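Local coordinates for protein F01G10.3, confirmed by transcript evidence (Caenorhabditis elegans, PDB 3K6J) that probably works as an NAD+-dependent (3S)-3-hydroxyacyl-CoA dehydrogenase, the zinc-binding dehydrogenase part of a multifunctional enzyme, at residues K303-L308 with K317-Y322. Numbering follows the deposited sequence.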
ATOM      1  N   LYS A 303      -9.388   8.661  22.497  1.00 68.92           N
ATOM      2  CA  LYS A 303     -10.424   9.453  23.171  1.00 68.46           C
ATOM      3  C   LYS A 303      -9.928  10.877  23.403  1.00 67.85           C
ATOM      4  O   LYS A 303     -10.528  11.841  22.911  1.00 67.61           O
ATOM      5  CB  LYS A 303     -10.756   8.803  24.522  1.00 68.71           C
ATOM      6  CG  LYS A 303     -12.230   8.449  24.771  1.00 69.75           C
ATOM      7  CD  LYS A 303     -12.362   7.575  26.039  1.00 70.76           C
ATOM      8  CE  LYS A 303     -13.520   6.576  25.966  1.00 71.38           C
ATOM      9  NZ  LYS A 303     -14.850   7.199  26.242  1.00 72.16           N
ATOM     10  N   GLU A 304      -8.815  10.983  24.133  1.00 66.95           N
ATOM     11  CA  GLU A 304      -8.222  12.256  24.514  1.00 66.46           C
ATOM     12  C   GLU A 304      -7.597  13.002  23.329  1.00 65.65           C
ATOM     13  O   GLU A 304      -7.810  14.207  23.178  1.00 65.73           O
ATOM     14  CB  GLU A 304      -7.206  12.059  25.654  1.00 66.59           C
ATOM     15  CG  GLU A 304      -6.674  13.365  26.297  1.00 68.39           C
ATOM     16  CD  GLU A 304      -7.713  14.115  27.157  1.00 70.12           C
ATOM     17  OE1 GLU A 304      -8.326  13.489  28.059  1.00 70.16           O
ATOM     18  OE2 GLU A 304      -7.901  15.340  26.937  1.00 70.79           O
ATOM     19  N   MET A 305      -6.848  12.290  22.487  1.00 64.65           N
ATOM     20  CA  MET A 305      -6.201  12.911  21.326  1.00 63.73           C
ATOM     21  C   MET A 305      -7.173  13.525  20.325  1.00 63.15           C
ATOM     22  O   MET A 305      -6.886  14.581  19.758  1.00 62.73           O
ATOM     23  CB  MET A 305      -5.292  11.922  20.593  1.00 63.71           C
ATOM     24  CG  MET A 305      -3.821  11.975  20.991  1.00 62.91           C
ATOM     25  SD  MET A 305      -2.818  10.896  19.939  1.00 59.55           S
ATOM     26  CE  MET A 305      -3.597   9.342  20.302  1.00 60.05           C
ATOM     27  N   TRP A 306      -8.300  12.857  20.088  1.00 62.65           N
ATOM     28  CA  TRP A 306      -9.284  13.381  19.138  1.00 62.50           C
ATOM     29  C   TRP A 306      -9.998  14.615  19.684  1.00 62.58           C
ATOM     30  O   TRP A 306     -10.278  15.551  18.927  1.00 62.89           O
ATOM     31  CB  TRP A 306     -10.288  12.315  18.693  1.00 62.14           C
ATOM     32  CG  TRP A 306      -9.679  11.179  17.920  1.00 61.23           C
ATOM     33  CD1 TRP A 306      -8.583  11.227  17.101  1.00 59.99           C
ATOM     34  CD2 TRP A 306     -10.148   9.824  17.879  1.00 60.39           C
ATOM     35  NE1 TRP A 306      -8.335   9.988  16.566  1.00 58.91           N
ATOM     36  CE2 TRP A 306      -9.280   9.108  17.023  1.00 59.50           C
ATOM     37  CE3 TRP A 306     -11.218   9.148  18.480  1.00 59.59           C
ATOM     38  CZ2 TRP A 306      -9.447   7.748  16.757  1.00 58.95           C
ATOM     39  CZ3 TRP A 306     -11.386   7.797  18.212  1.00 59.73           C
ATOM     40  CH2 TRP A 306     -10.502   7.112  17.359  1.00 60.00           C
ATOM     41  N   ARG A 307     -10.279  14.620  20.988  1.00 62.42           N
ATOM     42  CA  ARG A 307     -10.741  15.828  21.679  1.00 62.34           C
ATOM     43  C   ARG A 307      -9.848  17.029  21.346  1.00 61.94           C
ATOM     44  O   ARG A 307     -10.347  18.058  20.875  1.00 62.35           O
ATOM     45  CB  ARG A 307     -10.796  15.605  23.192  1.00 62.41           C
ATOM     46  CG  ARG A 307     -10.956  16.884  24.021  1.00 63.56           C
ATOM     47  CD  ARG A 307     -10.615  16.664  25.498  1.00 65.06           C
ATOM     48  NE  ARG A 307     -11.767  16.182  26.255  1.00 66.36           N
ATOM     49  CZ  ARG A 307     -12.114  14.902  26.395  1.00 67.75           C
ATOM     50  NH1 ARG A 307     -11.396  13.941  25.827  1.00 68.48           N
ATOM     51  NH2 ARG A 307     -13.191  14.577  27.105  1.00 67.98           N
ATOM     52  N   LEU A 308      -8.534  16.882  21.557  1.00 61.04           N
ATOM     53  CA  LEU A 308      -7.568  17.970  21.330  1.00 60.12           C
ATOM     54  C   LEU A 308      -7.331  18.268  19.853  1.00 59.71           C
ATOM     55  O   LEU A 308      -6.519  19.130  19.495  1.00 59.54           O
ATOM     56  CB  LEU A 308      -6.239  17.661  22.029  1.00 60.36           C
ATOM     57  CG  LEU A 308      -6.299  17.091  23.449  1.00 59.72           C
ATOM     58  CD1 LEU A 308      -4.906  16.976  24.032  1.00 59.85           C
ATOM     59  CD2 LEU A 308      -7.192  17.927  24.350  1.00 60.15           C
ATOM     60  N   LYS A 317       0.253  18.926  15.284  1.00 52.77           N
ATOM     61  CA  LYS A 317       0.427  18.134  16.486  1.00 52.51           C
ATOM     62  C   LYS A 317      -0.329  16.833  16.278  1.00 51.71           C
ATOM     63  O   LYS A 317      -1.387  16.821  15.648  1.00 51.68           O
ATOM     64  CB  LYS A 317      -0.089  18.885  17.727  1.00 52.73           C
ATOM     65  CG  LYS A 317      -1.455  19.554  17.556  1.00 54.13           C
ATOM     66  CD  LYS A 317      -1.866  20.351  18.802  1.00 56.66           C
ATOM     67  CE  LYS A 317      -3.246  21.008  18.632  1.00 57.53           C
ATOM     68  NZ  LYS A 317      -3.695  21.718  19.873  1.00 57.86           N
ATOM     69  N   GLY A 318       0.230  15.742  16.789  1.00 51.05           N
ATOM     70  CA  GLY A 318      -0.372  14.412  16.677  1.00 50.25           C
ATOM     71  C   GLY A 318       0.219  13.539  17.762  1.00 49.73           C
ATOM     72  O   GLY A 318       0.048  13.812  18.944  1.00 49.79           O
ATOM     73  N   PHE A 319       0.924  12.487  17.376  1.00 48.99           N
ATOM     74  CA  PHE A 319       1.709  11.768  18.353  1.00 48.20           C
ATOM     75  C   PHE A 319       2.986  12.545  18.593  1.00 48.65           C
ATOM     76  O   PHE A 319       3.586  12.449  19.660  1.00 48.08           O
ATOM     77  CB  PHE A 319       1.997  10.346  17.894  1.00 47.98           C
ATOM     78  CG  PHE A 319       0.813   9.436  18.006  1.00 46.02           C
ATOM     79  CD1 PHE A 319       0.414   8.947  19.241  1.00 43.99           C
ATOM     80  CD2 PHE A 319       0.082   9.087  16.877  1.00 44.17           C
ATOM     81  CE1 PHE A 319      -0.687   8.114  19.351  1.00 44.07           C
ATOM     82  CE2 PHE A 319      -1.021   8.253  16.969  1.00 43.21           C
ATOM     83  CZ  PHE A 319      -1.412   7.764  18.203  1.00 44.64           C
ATOM     84  N   TYR A 320       3.386  13.319  17.588  1.00 49.20           N
ATOM     85  CA  TYR A 320       4.549  14.186  17.671  1.00 50.31           C
ATOM     86  C   TYR A 320       4.101  15.648  17.619  1.00 51.70           C
ATOM     87  O   TYR A 320       2.908  15.939  17.683  1.00 51.44           O
ATOM     88  CB  TYR A 320       5.522  13.876  16.528  1.00 49.62           C
ATOM     89  CG  TYR A 320       6.168  12.504  16.611  1.00 49.03           C
ATOM     90  CD1 TYR A 320       7.449  12.350  17.146  1.00 47.69           C
ATOM     91  CD2 TYR A 320       5.503  11.354  16.156  1.00 47.34           C
ATOM     92  CE1 TYR A 320       8.054  11.090  17.225  1.00 47.04           C
ATOM     93  CE2 TYR A 320       6.104  10.097  16.231  1.00 46.72           C
ATOM     94  CZ  TYR A 320       7.380   9.977  16.763  1.00 45.76           C
ATOM     95  OH  TYR A 320       7.988   8.755  16.842  1.00 44.94           O
ATOM     96  N   LYS A 321       5.058  16.563  17.521  1.00 53.53           N
ATOM     97  CA  LYS A 321       4.745  17.949  17.207  1.00 55.71           C
ATOM     98  C   LYS A 321       5.544  18.414  15.996  1.00 57.01           C
ATOM     99  O   LYS A 321       6.686  17.995  15.771  1.00 56.82           O
ATOM    100  CB  LYS A 321       4.939  18.886  18.415  1.00 55.85           C
ATOM    101  CG  LYS A 321       6.294  18.784  19.120  1.00 57.18           C
ATOM    102  CD  LYS A 321       6.563  19.958  20.061  1.00 58.02           C
ATOM    103  CE  LYS A 321       7.514  20.974  19.429  1.00 59.27           C
ATOM    104  NZ  LYS A 321       8.137  21.854  20.457  1.00 59.58           N
ATOM    105  N   TYR A 322       4.915  19.277  15.214  1.00 58.86           N
ATOM    106  CA  TYR A 322       5.465  19.709  13.951  1.00 60.68           C
ATOM    107  C   TYR A 322       5.505  21.231  13.926  1.00 62.35           C
ATOM    108  O   TYR A 322       4.477  21.908  13.796  1.00 62.77           O
ATOM    109  CB  TYR A 322       4.648  19.108  12.799  1.00 60.56           C
ATOM    110  CG  TYR A 322       4.547  17.595  12.915  1.00 59.59           C
ATOM    111  CD1 TYR A 322       5.555  16.770  12.411  1.00 59.11           C
ATOM    112  CD2 TYR A 322       3.471  16.996  13.573  1.00 58.47           C
ATOM    113  CE1 TYR A 322       5.486  15.387  12.536  1.00 57.57           C
ATOM    114  CE2 TYR A 322       3.396  15.617  13.711  1.00 58.03           C
ATOM    115  CZ  TYR A 322       4.409  14.822  13.185  1.00 57.20           C
ATOM    116  OH  TYR A 322       4.345  13.463  13.306  1.00 55.71           O
TER
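Met305 reaches out from helix 300-307 and lays its thioether sulfur over one face of the Phe319 ring, a Met-aromatic contact that carries most of this junction. SD sits 3.9 Å from the ring centroid and 23° off the ring normal, displaced toward the rim on the side of CE1. The methionine chain then bends at chi3, -60°, which takes the methyl past the rim, beside the CE1-CZ edge, with Met305 CE lying 3.3 Å from CE1 of Phe319; SD alone lies over the face. The two side chains meet nearly at right angles. Methionine suits the place because its long, flexible chain spans the gap between the backbones, where Met305 CA and Gly318 CA are 7.6 Å apart, and ends in a polarisable sulfur. Phe319 offers a flat apolar surface; with CG beside its backbone N (chi1 -75°) the ring end swings closer to the helix. Phe284 and Met335 touch both partners, while Met276 and Ala279 of helix 275-282 also pack on the phenylalanine. Asp280 accepts hydrogen bonds from the backbone N of Phe319 and of Tyr320, tying the turn that carries the ring to that helix. Nearer the surface, Lys317 stretches its extended chain toward the helix's C-terminal end, where NZ comes within 3.8 Å of Leu308 O, too far for a hydrogen bond. A carbonyl end of a helix would still favour a nearby positive charge. Within the dehydrogenase C-terminal family region, the contact packs helix 300-307 against the turn leading into strand 321-322. Its chemistry is chiefly dispersion and sulfur-ring attraction in a buried apolar setting, with at most a weak electrostatic contribution from the lysine at its edge.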